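Side-chain contacts in cell surface protein (Putative S-layer protein) (Clostridioides difficile R20291, PDB 5NJL), which is a putative S-layer protein of the cell wall with an extended three-domain fold that shows cell adhesion in vitro, consistent with a role as an adhesin: residues 12-17 with 209-214; 42-47 with 52-57; 58-63 with 73-78; 81-86 with 92-97. All coordinates share one frame; numbering follows the deposited sequence.

Interaction 1 (12-17 with 209-214). With SO4 (sulfate ion), chain J; SO4 (sulfate ion), chain H.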
loop_
_atom_site.group_PDB
_atom_site.type_symbol
_atom_site.label_atom_id
_atom_site.label_comp_id
_atom_site.label_asym_id
_atom_site.label_seq_id
_atom_site.Cartn_x
_atom_site.Cartn_y
_atom_site.Cartn_z
ATOM N N LYS A 12 -20.315 15.015 8.491
ATOM C CA LYS A 12 -21.544 14.233 8.239
ATOM C C LYS A 12 -21.255 12.947 7.451
ATOM O O LYS A 12 -21.835 11.896 7.734
ATOM C CB LYS A 12 -22.563 15.016 7.400
ATOM C CG LYS A 12 -23.156 16.292 7.975
ATOM C CD LYS A 12 -23.987 16.953 6.869
ATOM C CE LYS A 12 -24.446 18.357 7.222
ATOM N NZ LYS A 12 -25.233 18.960 6.101
ATOM N N GLU A 13 -20.387 13.050 6.444
ATOM C CA GLU A 13 -20.016 11.889 5.619
ATOM C C GLU A 13 -19.124 10.868 6.379
ATOM O O GLU A 13 -19.012 9.711 5.965
ATOM C CB GLU A 13 -19.292 12.350 4.351
ATOM C CG GLU A 13 -20.216 13.018 3.348
ATOM C CD GLU A 13 -19.482 13.735 2.214
ATOM O OE1 GLU A 13 -18.296 14.116 2.345
ATOM O OE2 GLU A 13 -20.125 13.927 1.169
ATOM N N ALA A 14 -18.493 11.306 7.465
ATOM C CA ALA A 14 -17.657 10.418 8.296
ATOM C C ALA A 14 -18.435 9.254 8.931
ATOM O O ALA A 14 -17.825 8.275 9.350
ATOM C CB ALA A 14 -16.908 11.219 9.352
ATOM N N THR A 15 -19.767 9.308 8.977
ATOM C CA THR A 15 -20.549 8.132 9.425
ATOM C C THR A 15 -20.237 6.893 8.561
ATOM O O THR A 15 -20.103 5.768 9.084
ATOM C CB THR A 15 -22.067 8.376 9.356
ATOM O OG1 THR A 15 -22.427 8.744 8.011
ATOM C CG2 THR A 15 -22.484 9.468 10.344
ATOM N N GLU A 16 -20.114 7.104 7.246
ATOM C CA GLU A 16 -19.700 6.036 6.328
ATOM C C GLU A 16 -18.250 5.599 6.573
ATOM O O GLU A 16 -17.954 4.411 6.483
ATOM C CB GLU A 16 -19.883 6.437 4.851
ATOM C CG GLU A 16 -21.343 6.523 4.392
ATOM C CD GLU A 16 -21.533 6.181 2.907
ATOM O OE1 GLU A 16 -22.559 5.541 2.572
ATOM O OE2 GLU A 16 -20.660 6.537 2.072
ATOM N N LEU A 17 -17.357 6.539 6.868
ATOM C CA LEU A 17 -15.980 6.191 7.213
ATOM C C LEU A 17 -15.916 5.354 8.513
ATOM O O LEU A 17 -15.179 4.357 8.595
ATOM C CB LEU A 17 -15.120 7.433 7.370
ATOM C CG LEU A 17 -13.670 7.181 7.764
ATOM C CD1 LEU A 17 -12.942 6.432 6.658
ATOM C CD2 LEU A 17 -12.927 8.455 8.097
ATOM N N ILE A 209 -7.537 10.116 4.813
ATOM C CA ILE A 209 -8.849 10.755 4.711
ATOM C C ILE A 209 -8.835 11.969 5.620
ATOM O O ILE A 209 -8.554 11.841 6.806
ATOM C CB ILE A 209 -9.998 9.816 5.099
ATOM C CG1 ILE A 209 -9.967 8.539 4.257
ATOM C CG2 ILE A 209 -11.351 10.508 4.956
ATOM C CD1 ILE A 209 -9.438 7.354 5.026
ATOM N N THR A 210 -9.126 13.146 5.048
ATOM C CA THR A 210 -9.224 14.391 5.812
ATOM C C THR A 210 -10.703 14.657 6.069
ATOM O O THR A 210 -11.493 14.721 5.141
ATOM C CB THR A 210 -8.591 15.570 5.050
ATOM O OG1 THR A 210 -7.231 15.243 4.763
ATOM C CG2 THR A 210 -8.628 16.858 5.896
ATOM N N ILE A 211 -11.073 14.749 7.343
ATOM C CA ILE A 211 -12.449 14.961 7.739
ATOM C C ILE A 211 -12.543 16.431 8.151
ATOM O O ILE A 211 -11.801 16.870 8.997
ATOM C CB ILE A 211 -12.864 14.080 8.934
ATOM C CG1 ILE A 211 -12.602 12.596 8.641
ATOM C CG2 ILE A 211 -14.348 14.270 9.224
ATOM C CD1 ILE A 211 -12.670 11.746 9.898
ATOM N N LYS A 212 -13.452 17.165 7.525
ATOM C CA LYS A 212 -13.580 18.603 7.757
ATOM C C LYS A 212 -14.980 18.888 8.221
ATOM O O LYS A 212 -15.949 18.494 7.564
ATOM C CB LYS A 212 -13.290 19.370 6.472
ATOM C CG LYS A 212 -11.841 19.275 6.044
ATOM C CD LYS A 212 -11.570 20.024 4.744
ATOM C CE LYS A 212 -10.125 19.851 4.309
ATOM N NZ LYS A 212 -9.714 20.774 3.214
ATOM N N ASN A 213 -15.107 19.552 9.366
ATOM C CA ASN A 213 -16.433 19.965 9.833
ATOM C C ASN A 213 -16.764 21.325 9.189
ATOM O O ASN A 213 -16.672 22.381 9.828
ATOM C CB ASN A 213 -16.491 20.056 11.354
ATOM C CG ASN A 213 -17.909 20.243 11.871
ATOM O OD1 ASN A 213 -18.882 20.130 11.123
ATOM N ND2 ASN A 213 -18.030 20.480 13.167
ATOM N N SER A 214 -17.113 21.259 7.913
ATOM C CA SER A 214 -17.332 22.439 7.090
ATOM C C SER A 214 -18.193 22.066 5.899
ATOM O O SER A 214 -18.325 20.870 5.548
ATOM C CB SER A 214 -16.022 22.995 6.539
ATOM O OG SER A 214 -15.004 23.084 7.502
HETATM S S SO4 J . -26.055 19.518 2.648
HETATM O O1 SO4 J . -25.143 20.688 2.705
HETATM O O2 SO4 J . -27.365 19.857 3.250
HETATM O O3 SO4 J . -26.251 19.142 1.230
HETATM O O4 SO4 J . -25.461 18.388 3.405
HETATM S S SO4 H . -21.850 19.269 14.762
HETATM O O1 SO4 H . -21.673 18.353 15.917
HETATM O O2 SO4 H . -23.002 20.160 15.053
HETATM O O3 SO4 H . -22.173 18.449 13.567
HETATM O O4 SO4 H . -20.634 20.099 14.547
#
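Helix 14-25 lies over one face of a five-stranded mixed sheet, and its N-terminal part meets strand 204-212 through Ala14 and Leu17 on one side and Ile209 and Ile211 on the other. The contact is wholly apolar, with no hydrogen bond across it. Leu17 carries most of it: with CG anti to the backbone N (chi1 179°), its two methyls reach the strand, CD2 touching both isoleucines and CD1 meeting Ile209. CD2 rests 3.8 Å from Ile211 CD1, the two side chains meeting at a slant, and also lies 4.1 Å from Ile209 CG2. CD1 comes 4.0 Å from Ile209 CD1, these two chains running past each other in opposite senses. One turn earlier, Ala14 brings its single methyl to 4.0 Å from Ile211 CG2, the branch that Leu17 does not use. Ile209 and Ile211 alternate with Thr210, whose side chain points to the other face. Val64 of helix 57-65 touches both Ala14 and Ile211, and Ile9 of strand 5-10 touches Leu17, so further apolar groups border the layer. The Thr15 hydroxyl reaches back to Lys12 O, donating over 3.2 Å. Polar side chains at the ends of the two segments bind sulfates, probably from the crystallisation liquor: Lys12 NZ is 2.8 Å from O4 of one, and Asn213, the central residue of an inverse gamma turn, donates from ND2 to O4 of another at 3.0 Å. Small and branched aliphatic side chains meshing between a helix and alternate residues of a strand are typical of a two-layer alpha/beta fold.

Interaction 2 (42-47 with 52-57). With SO4 (sulfate ion), chain K; SO4 (sulfate ion), chain Q.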
loop_
_atom_site.group_PDB
_atom_site.type_symbol
_atom_site.label_atom_id
_atom_site.label_comp_id
_atom_site.label_asym_id
_atom_site.label_seq_id
_atom_site.Cartn_x
_atom_site.Cartn_y
_atom_site.Cartn_z
ATOM N N ILE A 42 -4.652 1.855 12.109
ATOM C CA ILE A 42 -5.393 3.100 11.889
ATOM C C ILE A 42 -4.753 4.157 12.753
ATOM O O ILE A 42 -4.498 3.935 13.953
ATOM C CB ILE A 42 -6.878 2.963 12.272
ATOM C CG1 ILE A 42 -7.498 1.729 11.636
ATOM C CG2 ILE A 42 -7.654 4.232 11.902
ATOM C CD1 ILE A 42 -7.453 1.683 10.131
ATOM N N LYS A 43 -4.465 5.308 12.150
ATOM C CA LYS A 43 -3.927 6.415 12.886
ATOM C C LYS A 43 -4.843 7.632 12.685
ATOM O O LYS A 43 -5.497 7.769 11.655
ATOM C CB LYS A 43 -2.510 6.760 12.443
ATOM C CG LYS A 43 -1.451 5.710 12.690
ATOM C CD LYS A 43 -0.097 6.294 12.313
ATOM C CE LYS A 43 0.979 5.228 12.285
ATOM N NZ LYS A 43 2.324 5.866 12.287
ATOM N N VAL A 44 -4.933 8.443 13.716
ATOM C CA VAL A 44 -5.826 9.629 13.729
ATOM C C VAL A 44 -5.068 10.760 14.393
ATOM O O VAL A 44 -4.376 10.548 15.387
ATOM C CB VAL A 44 -7.135 9.370 14.516
ATOM C CG1 VAL A 44 -8.074 10.568 14.420
ATOM C CG2 VAL A 44 -7.840 8.146 13.978
ATOM N N GLY A 45 -5.183 11.962 13.829
ATOM C CA GLY A 45 -4.625 13.160 14.461
ATOM C C GLY A 45 -5.106 14.425 13.763
ATOM O O GLY A 45 -5.744 14.359 12.702
ATOM N N GLU A 46 -4.798 15.572 14.359
ATOM C CA GLU A 46 -5.204 16.875 13.791
ATOM C C GLU A 46 -4.498 17.150 12.478
ATOM O O GLU A 46 -5.093 17.752 11.568
ATOM C CB GLU A 46 -4.920 18.020 14.775
ATOM C CG GLU A 46 -5.851 18.041 15.984
ATOM C CD GLU A 46 -5.246 18.735 17.201
ATOM O OE1 GLU A 46 -4.378 19.626 17.024
ATOM O OE2 GLU A 46 -5.631 18.382 18.340
ATOM N N THR A 47 -3.234 16.709 12.387
ATOM C CA THR A 47 -2.416 16.874 11.183
ATOM C C THR A 47 -1.597 15.616 10.905
ATOM O O THR A 47 -1.507 14.726 11.760
ATOM C CB THR A 47 -1.416 18.030 11.359
ATOM O OG1 THR A 47 -0.445 17.678 12.362
ATOM C CG2 THR A 47 -2.149 19.328 11.771
ATOM N N LYS A 52 -1.683 9.478 15.676
ATOM C CA LYS A 52 -1.547 8.494 16.745
ATOM C C LYS A 52 -2.299 7.233 16.373
ATOM O O LYS A 52 -3.389 7.307 15.827
ATOM C CB LYS A 52 -2.094 9.072 18.039
ATOM C CG LYS A 52 -1.100 10.012 18.702
ATOM C CD LYS A 52 -1.769 11.140 19.465
ATOM C CE LYS A 52 -0.715 11.982 20.176
ATOM N NZ LYS A 52 -1.243 13.325 20.536
ATOM N N ILE A 53 -1.702 6.080 16.667
ATOM C CA ILE A 53 -2.339 4.793 16.475
ATOM C C ILE A 53 -3.526 4.695 17.427
ATOM O O ILE A 53 -3.412 5.037 18.578
ATOM C CB ILE A 53 -1.360 3.606 16.720
ATOM C CG1 ILE A 53 -0.230 3.616 15.670
ATOM C CG2 ILE A 53 -2.099 2.268 16.650
ATOM C CD1 ILE A 53 1.038 2.901 16.126
ATOM N N ILE A 54 -4.665 4.250 16.921
ATOM C CA ILE A 54 -5.810 3.915 17.766
ATOM C C ILE A 54 -5.963 2.425 17.774
ATOM O O ILE A 54 -5.614 1.778 16.796
ATOM C CB ILE A 54 -7.114 4.609 17.297
ATOM C CG1 ILE A 54 -7.569 4.147 15.903
ATOM C CG2 ILE A 54 -6.893 6.111 17.312
ATOM C CD1 ILE A 54 -8.966 4.620 15.537
ATOM N N THR A 55 -6.475 1.873 18.871
ATOM C CA THR A 55 -6.708 0.432 18.975
ATOM C C THR A 55 -8.157 0.011 19.020
ATOM O O THR A 55 -8.440 -1.198 18.938
ATOM C CB THR A 55 -6.010 -0.139 20.213
ATOM O OG1 THR A 55 -6.456 0.569 21.391
ATOM C CG2 THR A 55 -4.495 0.005 20.048
ATOM N N ASN A 56 -9.072 0.991 19.132
ATOM C CA ASN A 56 -10.518 0.744 19.125
ATOM C C ASN A 56 -11.182 1.829 18.273
ATOM O O ASN A 56 -10.793 2.993 18.327
ATOM C CB ASN A 56 -11.128 0.805 20.546
ATOM C CG ASN A 56 -12.554 0.235 20.613
ATOM O OD1 ASN A 56 -13.560 0.879 20.226
ATOM N ND2 ASN A 56 -12.653 -0.994 21.139
ATOM N N ILE A 57 -12.184 1.434 17.509
ATOM C CA ILE A 57 -12.985 2.353 16.690
ATOM C C ILE A 57 -13.598 3.523 17.488
ATOM O O ILE A 57 -13.743 4.626 16.952
ATOM C CB ILE A 57 -14.067 1.574 15.891
ATOM C CG1 ILE A 57 -14.778 2.469 14.876
ATOM C CG2 ILE A 57 -15.065 0.863 16.798
ATOM C CD1 ILE A 57 -13.878 3.052 13.803
HETATM S S SO4 K . 1.653 6.050 18.408
HETATM O O1 SO4 K . 1.385 7.285 19.191
HETATM O O2 SO4 K . 1.119 4.862 19.120
HETATM O O3 SO4 K . 1.016 6.173 17.084
HETATM O O4 SO4 K . 3.108 5.880 18.207
HETATM S S SO4 Q . -7.822 -1.698 23.433
HETATM O O1 SO4 Q . -6.888 -0.643 23.879
HETATM O O2 SO4 Q . -8.324 -2.436 24.611
HETATM O O3 SO4 Q . -8.960 -1.088 22.712
HETATM O O4 SO4 Q . -7.103 -2.643 22.548
HETATM O O HOH W 1 -5.052 0.504 14.489
#
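A water stands in for one rung of the ladder between Ile42 and Ile54: it accepts from Ile42 N at 2.8 Å and donates to Ile54 O at 2.7 Å. The two strands form a beta hairpin at the margin of the five-stranded sheet, and their axes splay to 127°, well short of antiparallel. Ile54 N still donates directly to Ile42 O at 3.0 Å. Farther toward the turn, Val44 and Lys52 make a hydrogen-bonded pair with bonds both ways, although Lys52 N approaches Val44 O from 48° above the carbonyl plane. Ile54 is the main apolar side chain. Its CG1 sits between its own backbone N and carbonyl carbon (chi1 64°), which brings CD1 against both Ile42 CG2, 3.9 Å away, and Val44 CG2, 4.0 Å away. Leu60 of helix 57-65 touches Val44 and Ile54 on this same inner face. On the other face, the aliphatic part of Lys43 lies across Ile53, with CG 3.8 Å from Ile53 CG1, in a non-hydrogen-bonded pair. The outer edge of strand 52-54 has a sulfate, probably from the crystallisation liquor, whose O3 accepts from Ile53 N at 2.8 Å.

Interaction 3 (58-63 with 73-78)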
loop_
_atom_site.group_PDB
_atom_site.type_symbol
_atom_site.label_atom_id
_atom_site.label_comp_id
_atom_site.label_asym_id
_atom_site.label_seq_id
_atom_site.Cartn_x
_atom_site.Cartn_y
_atom_site.Cartn_z
ATOM N N ASP A 58 -13.927 3.299 18.761
ATOM C CA ASP A 58 -14.459 4.374 19.599
ATOM C C ASP A 58 -13.497 5.541 19.745
ATOM O O ASP A 58 -13.939 6.682 19.876
ATOM C CB ASP A 58 -14.918 3.908 20.993
ATOM C CG ASP A 58 -15.521 5.066 21.789
ATOM O OD1 ASP A 58 -16.567 5.587 21.341
ATOM O OD2 ASP A 58 -14.912 5.517 22.781
ATOM N N GLU A 59 -12.194 5.298 19.654
ATOM C CA GLU A 59 -11.254 6.406 19.695
ATOM C C GLU A 59 -11.481 7.380 18.534
ATOM O O GLU A 59 -11.386 8.600 18.723
ATOM C CB GLU A 59 -9.808 5.929 19.696
ATOM C CG GLU A 59 -9.418 5.175 20.953
ATOM C CD GLU A 59 -7.981 4.712 20.878
ATOM O OE1 GLU A 59 -7.076 5.570 20.890
ATOM O OE2 GLU A 59 -7.779 3.497 20.780
ATOM N N LEU A 60 -11.776 6.833 17.355
ATOM C CA LEU A 60 -12.088 7.656 16.180
ATOM C C LEU A 60 -13.446 8.326 16.337
ATOM O O LEU A 60 -13.580 9.513 16.068
ATOM C CB LEU A 60 -12.042 6.830 14.893
ATOM C CG LEU A 60 -12.546 7.522 13.626
ATOM C CD1 LEU A 60 -11.664 8.705 13.309
ATOM C CD2 LEU A 60 -12.562 6.526 12.485
ATOM N N GLU A 61 -14.455 7.562 16.736
ATOM C CA GLU A 61 -15.797 8.126 16.955
ATOM C C GLU A 61 -15.791 9.293 17.928
ATOM O O GLU A 61 -16.398 10.331 17.647
ATOM C CB GLU A 61 -16.785 7.076 17.404
ATOM C CG GLU A 61 -17.089 6.067 16.342
ATOM C CD GLU A 61 -17.879 4.894 16.862
ATOM O OE1 GLU A 61 -17.295 3.964 17.514
ATOM O OE2 GLU A 61 -19.094 4.891 16.586
ATOM N N LYS A 62 -15.089 9.151 19.045
ATOM C CA LYS A 62 -14.985 10.250 20.007
ATOM C C LYS A 62 -14.387 11.537 19.403
ATOM O O LYS A 62 -14.869 12.645 19.669
ATOM C CB LYS A 62 -14.171 9.836 21.229
ATOM C CG LYS A 62 -14.294 10.797 22.401
ATOM C CD LYS A 62 -13.520 10.312 23.623
ATOM C CE LYS A 62 -13.494 11.411 24.691
ATOM N NZ LYS A 62 -12.681 11.018 25.874
ATOM N N LEU A 63 -13.333 11.379 18.613
ATOM C CA LEU A 63 -12.649 12.502 18.002
ATOM C C LEU A 63 -13.502 13.159 16.923
ATOM O O LEU A 63 -13.568 14.386 16.872
ATOM C CB LEU A 63 -11.284 12.078 17.438
ATOM C CG LEU A 63 -10.217 11.780 18.500
ATOM C CD1 LEU A 63 -9.033 11.008 17.930
ATOM C CD2 LEU A 63 -9.704 13.067 19.136
ATOM N N LEU A 73 -9.665 16.606 10.979
ATOM C CA LEU A 73 -9.034 15.419 11.558
ATOM C C LEU A 73 -8.497 14.620 10.370
ATOM O O LEU A 73 -9.158 14.567 9.330
ATOM C CB LEU A 73 -10.122 14.615 12.276
ATOM C CG LEU A 73 -9.859 13.687 13.441
ATOM C CD1 LEU A 73 -9.060 14.395 14.532
ATOM C CD2 LEU A 73 -11.198 13.178 13.976
ATOM N N ILE A 74 -7.319 14.019 10.517
ATOM C CA ILE A 74 -6.728 13.182 9.471
ATOM C C ILE A 74 -6.777 11.735 9.952
ATOM O O ILE A 74 -6.416 11.477 11.087
ATOM C CB ILE A 74 -5.249 13.570 9.211
ATOM C CG1 ILE A 74 -5.114 15.058 8.838
ATOM C CG2 ILE A 74 -4.639 12.709 8.106
ATOM C CD1 ILE A 74 -5.699 15.411 7.490
ATOM N N VAL A 75 -7.258 10.826 9.107
ATOM C CA VAL A 75 -7.260 9.384 9.403
ATOM C C VAL A 75 -6.406 8.686 8.334
ATOM O O VAL A 75 -6.678 8.858 7.139
ATOM C CB VAL A 75 -8.691 8.800 9.370
ATOM C CG1 VAL A 75 -8.690 7.305 9.651
ATOM C CG2 VAL A 75 -9.606 9.536 10.350
ATOM N N THR A 76 -5.391 7.918 8.751
ATOM C CA THR A 76 -4.645 7.061 7.801
ATOM C C THR A 76 -4.923 5.585 8.038
ATOM O O THR A 76 -5.090 5.157 9.176
ATOM C CB THR A 76 -3.137 7.344 7.813
ATOM O OG1 THR A 76 -2.545 6.913 9.040
ATOM C CG2 THR A 76 -2.881 8.842 7.627
ATOM N N ILE A 77 -5.078 4.851 6.949
ATOM C CA ILE A 77 -5.377 3.423 6.959
ATOM C C ILE A 77 -4.174 2.737 6.300
ATOM O O ILE A 77 -3.871 2.998 5.119
ATOM C CB ILE A 77 -6.654 3.139 6.175
ATOM C CG1 ILE A 77 -7.837 3.948 6.761
ATOM C CG2 ILE A 77 -6.960 1.638 6.105
ATOM C CD1 ILE A 77 -9.146 3.694 6.047
ATOM N N THR A 78 -3.492 1.904 7.077
ATOM C CA THR A 78 -2.354 1.111 6.627
ATOM C C THR A 78 -2.682 -0.394 6.756
ATOM O O THR A 78 -3.120 -0.846 7.805
ATOM C CB THR A 78 -1.108 1.475 7.435
ATOM O OG1 THR A 78 -0.856 2.882 7.322
ATOM C CG2 THR A 78 0.124 0.722 6.934
#
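Leu60 and Leu63, one turn apart on helix 57-65, each meet a different residue of strand 72-79. Leu60 touches with a single methyl: CD1 lies 3.7 Å from Val75 CG2, and the two side chains cross at about a right angle. With CG anti to the backbone N (chi1 171°), the branch swings to the strand although CB does not point straight at it. At Leu63 it is the root of the side chain that is met: Leu73 CD2 presses to 3.6 Å from Leu63 CB and 3.7 Å from Leu63 C, against the helix backbone itself. The outer part of Leu63 turns elsewhere, its CD1 standing 3.7 Å from Val44 CG1 on the neighbouring strand. Val44 also touches Leu60 and Leu73, which ties the two pairs into one apolar patch, and Val75 CG2 continues it on the other side at 3.8 Å from Ile211 CD1. Around this shell, strand 72-79 is held by backbone bonds to strand 40-45 on one side and strand 204-212 on the other. The helix is secured near its start by Glu59, whose OE2 accepts from the backbone N of Thr55 and of Asn56. Strand 52-54, the helix and strand 72-79 run in sequence, with strand 40-45 between the two strands, an arrangement typical of a beta-alpha-beta crossover that packs its helix on one face of the sheet.

Interaction 4 (81-86 with 92-97). With SO4 (sulfate ion), chain C.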
loop_
_atom_site.group_PDB
_atom_site.type_symbol
_atom_site.label_atom_id
_atom_site.label_comp_id
_atom_site.label_asym_id
_atom_site.label_seq_id
_atom_site.Cartn_x
_atom_site.Cartn_y
_atom_site.Cartn_z
ATOM N N GLY A 81 0.196 -5.798 6.061
ATOM C CA GLY A 81 0.749 -6.817 5.173
ATOM C C GLY A 81 0.091 -8.138 5.471
ATOM O O GLY A 81 0.275 -8.684 6.561
ATOM N N HIS A 82 -0.692 -8.630 4.519
ATOM C CA HIS A 82 -1.355 -9.912 4.660
ATOM C C HIS A 82 -1.493 -10.644 3.339
ATOM O O HIS A 82 -1.416 -10.045 2.264
ATOM C CB HIS A 82 -2.729 -9.724 5.322
ATOM C CG HIS A 82 -3.725 -9.003 4.479
ATOM N ND1 HIS A 82 -3.663 -7.649 4.234
ATOM C CD2 HIS A 82 -4.824 -9.453 3.829
ATOM C CE1 HIS A 82 -4.682 -7.303 3.461
ATOM N NE2 HIS A 82 -5.394 -8.376 3.198
ATOM N N ILE A 83 -1.691 -11.948 3.423
ATOM C CA ILE A 83 -1.926 -12.771 2.238
ATOM C C ILE A 83 -2.669 -14.002 2.696
ATOM O O ILE A 83 -2.557 -14.387 3.850
ATOM C CB ILE A 83 -0.572 -13.142 1.565
ATOM C CG1 ILE A 83 -0.732 -13.398 0.062
ATOM C CG2 ILE A 83 0.100 -14.323 2.251
ATOM C CD1 ILE A 83 0.602 -13.561 -0.661
ATOM N N THR A 84 -3.423 -14.620 1.805
ATOM C CA THR A 84 -4.014 -15.922 2.071
ATOM C C THR A 84 -3.049 -17.059 1.709
ATOM O O THR A 84 -2.576 -17.123 0.579
ATOM C CB THR A 84 -5.327 -16.064 1.282
ATOM O OG1 THR A 84 -6.216 -15.037 1.715
ATOM C CG2 THR A 84 -5.967 -17.415 1.533
ATOM N N ASN A 85 -2.729 -17.924 2.662
ATOM C CA ASN A 85 -1.759 -18.992 2.447
ATOM C C ASN A 85 -2.445 -20.257 1.874
ATOM O O ASN A 85 -3.643 -20.256 1.624
ATOM C CB ASN A 85 -0.927 -19.260 3.714
ATOM C CG ASN A 85 -1.689 -19.970 4.825
ATOM O OD1 ASN A 85 -2.840 -20.394 4.667
ATOM N ND2 ASN A 85 -1.036 -20.093 5.976
ATOM N N SER A 86 -1.684 -21.320 1.700
ATOM C CA SER A 86 -2.179 -22.523 1.017
ATOM C C SER A 86 -3.195 -23.281 1.870
ATOM O O SER A 86 -3.940 -24.086 1.361
ATOM C CB SER A 86 -0.992 -23.414 0.613
ATOM O OG SER A 86 -0.262 -23.905 1.763
ATOM N N ALA A 92 0.514 -13.003 8.075
ATOM C CA ALA A 92 1.326 -11.784 8.080
ATOM C C ALA A 92 2.668 -11.927 7.377
ATOM O O ALA A 92 3.354 -10.933 7.100
ATOM C CB ALA A 92 1.587 -11.365 9.525
ATOM N N GLU A 93 3.050 -13.166 7.117
ATOM C CA GLU A 93 4.361 -13.471 6.559
ATOM C C GLU A 93 4.192 -14.471 5.400
ATOM O O GLU A 93 3.210 -15.241 5.341
ATOM C CB GLU A 93 5.329 -13.949 7.657
ATOM C CG GLU A 93 4.894 -15.191 8.401
ATOM C CD GLU A 93 3.778 -14.934 9.425
ATOM O OE1 GLU A 93 3.977 -14.040 10.284
ATOM O OE2 GLU A 93 2.719 -15.608 9.345
ATOM N N ALA A 94 5.114 -14.381 4.448
ATOM C CA ALA A 94 5.086 -15.225 3.248
ATOM C C ALA A 94 6.431 -15.182 2.535
ATOM O O ALA A 94 7.210 -14.225 2.701
ATOM C CB ALA A 94 4.013 -14.761 2.292
ATOM N N THR A 95 6.697 -16.232 1.748
ATOM C CA THR A 95 7.866 -16.235 0.862
ATOM C C THR A 95 7.694 -15.145 -0.173
ATOM O O THR A 95 6.627 -15.003 -0.770
ATOM C CB THR A 95 8.013 -17.575 0.141
ATOM O OG1 THR A 95 8.047 -18.607 1.117
ATOM C CG2 THR A 95 9.314 -17.593 -0.706
ATOM N N GLU A 96 8.734 -14.351 -0.371
ATOM C CA GLU A 96 8.700 -13.325 -1.385
ATOM C C GLU A 96 8.591 -13.945 -2.776
ATOM O O GLU A 96 9.034 -15.071 -2.999
ATOM C CB GLU A 96 9.932 -12.402 -1.250
ATOM C CG GLU A 96 9.753 -11.508 -0.011
ATOM C CD GLU A 96 10.816 -10.441 0.221
ATOM O OE1 GLU A 96 11.958 -10.595 -0.250
ATOM O OE2 GLU A 96 10.491 -9.472 0.955
ATOM N N LYS A 97 7.981 -13.208 -3.685
ATOM C CA LYS A 97 7.771 -13.642 -5.053
ATOM C C LYS A 97 8.724 -12.965 -6.046
ATOM O O LYS A 97 9.206 -11.858 -5.806
ATOM C CB LYS A 97 6.333 -13.367 -5.455
ATOM C CG LYS A 97 5.290 -14.100 -4.616
ATOM C CD LYS A 97 3.907 -13.650 -5.034
ATOM C CE LYS A 97 2.826 -14.619 -4.567
ATOM N NZ LYS A 97 1.493 -13.991 -4.766
HETATM S S SO4 C . -8.096 -8.382 0.846
HETATM O O1 SO4 C . -7.829 -9.021 2.149
HETATM O O2 SO4 C . -9.327 -7.559 0.935
HETATM O O3 SO4 C . -8.284 -9.434 -0.184
HETATM O O4 SO4 C . -6.930 -7.528 0.498
#
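The chain passes from Gly81 to Ile83 at 72° to the run from Ala92 to Lys97, with no hydrogen bond between them, and the backbones come nearest where Gly81 O lies 3.6 Å from Ala92 CA. Gly81 adopts a positive phi, a backbone shape in which a beta carbon would collide with the preceding carbonyl O. Its own O is hydrogen-bonded to Tyr29 OH. The side-chain contact rests on Ile83. With CG1 roughly anti to the backbone N (chi1 -153°), CG2 falls between the backbone N and the carbonyl carbon and meets Ala94 CB at 3.9 Å, methyl to methyl, while CD1 extends to 4.2 Å from NZ of the outstretched Lys97. These residues belong to two separate short antiparallel ribbons, strand 83-84 pairing with 90-91 and strand 93-94 with 199-200, so Ile83 and Ala94 join neighbouring ribbons where the chain has left the five-stranded sheet. The CB of Glu93 points away from 81-86, and its OE1 is hydrogen-bonded to Ser33 OG. On the far side His82 turns its ring edge to a sulfate, probably from the crystallisation liquor: NE2 donates to O1 at 2.7 Å (N-H...O 154°), with a weak second bond to O4 at 3.2 Å. The other ring nitrogen, ND1, is hydrogen-bonded to Asp79 OD1, which fixes the rotation of the ring. With a carboxylate at one nitrogen and a sulfate at the other, the imidazole may well be protonated in the crystal. Asp79 OD1 also accepts from Gly81 N.

In the fold
Interactions 1, 2 and 3 all build on the same five-stranded sheet. Interactions 1 and 3 are buried and purely aliphatic, laying two successive helices on one face; they touch through the neighbouring strands 204-212 and 72-79, their centres about 10 Å apart. Interaction 2 joins strand to strand at the sheet margin, so backbone hydrogen bonds dominate, with an apolar inner face shared with interaction 3, whose centre is about 5 Å away, and a more exposed outer one. Interaction 4 stands apart, at least 26 Å from the others between centres. It follows interaction 3 in sequence but links small ribbons by sparse, partly buried contacts without cross-segment hydrogen bonds.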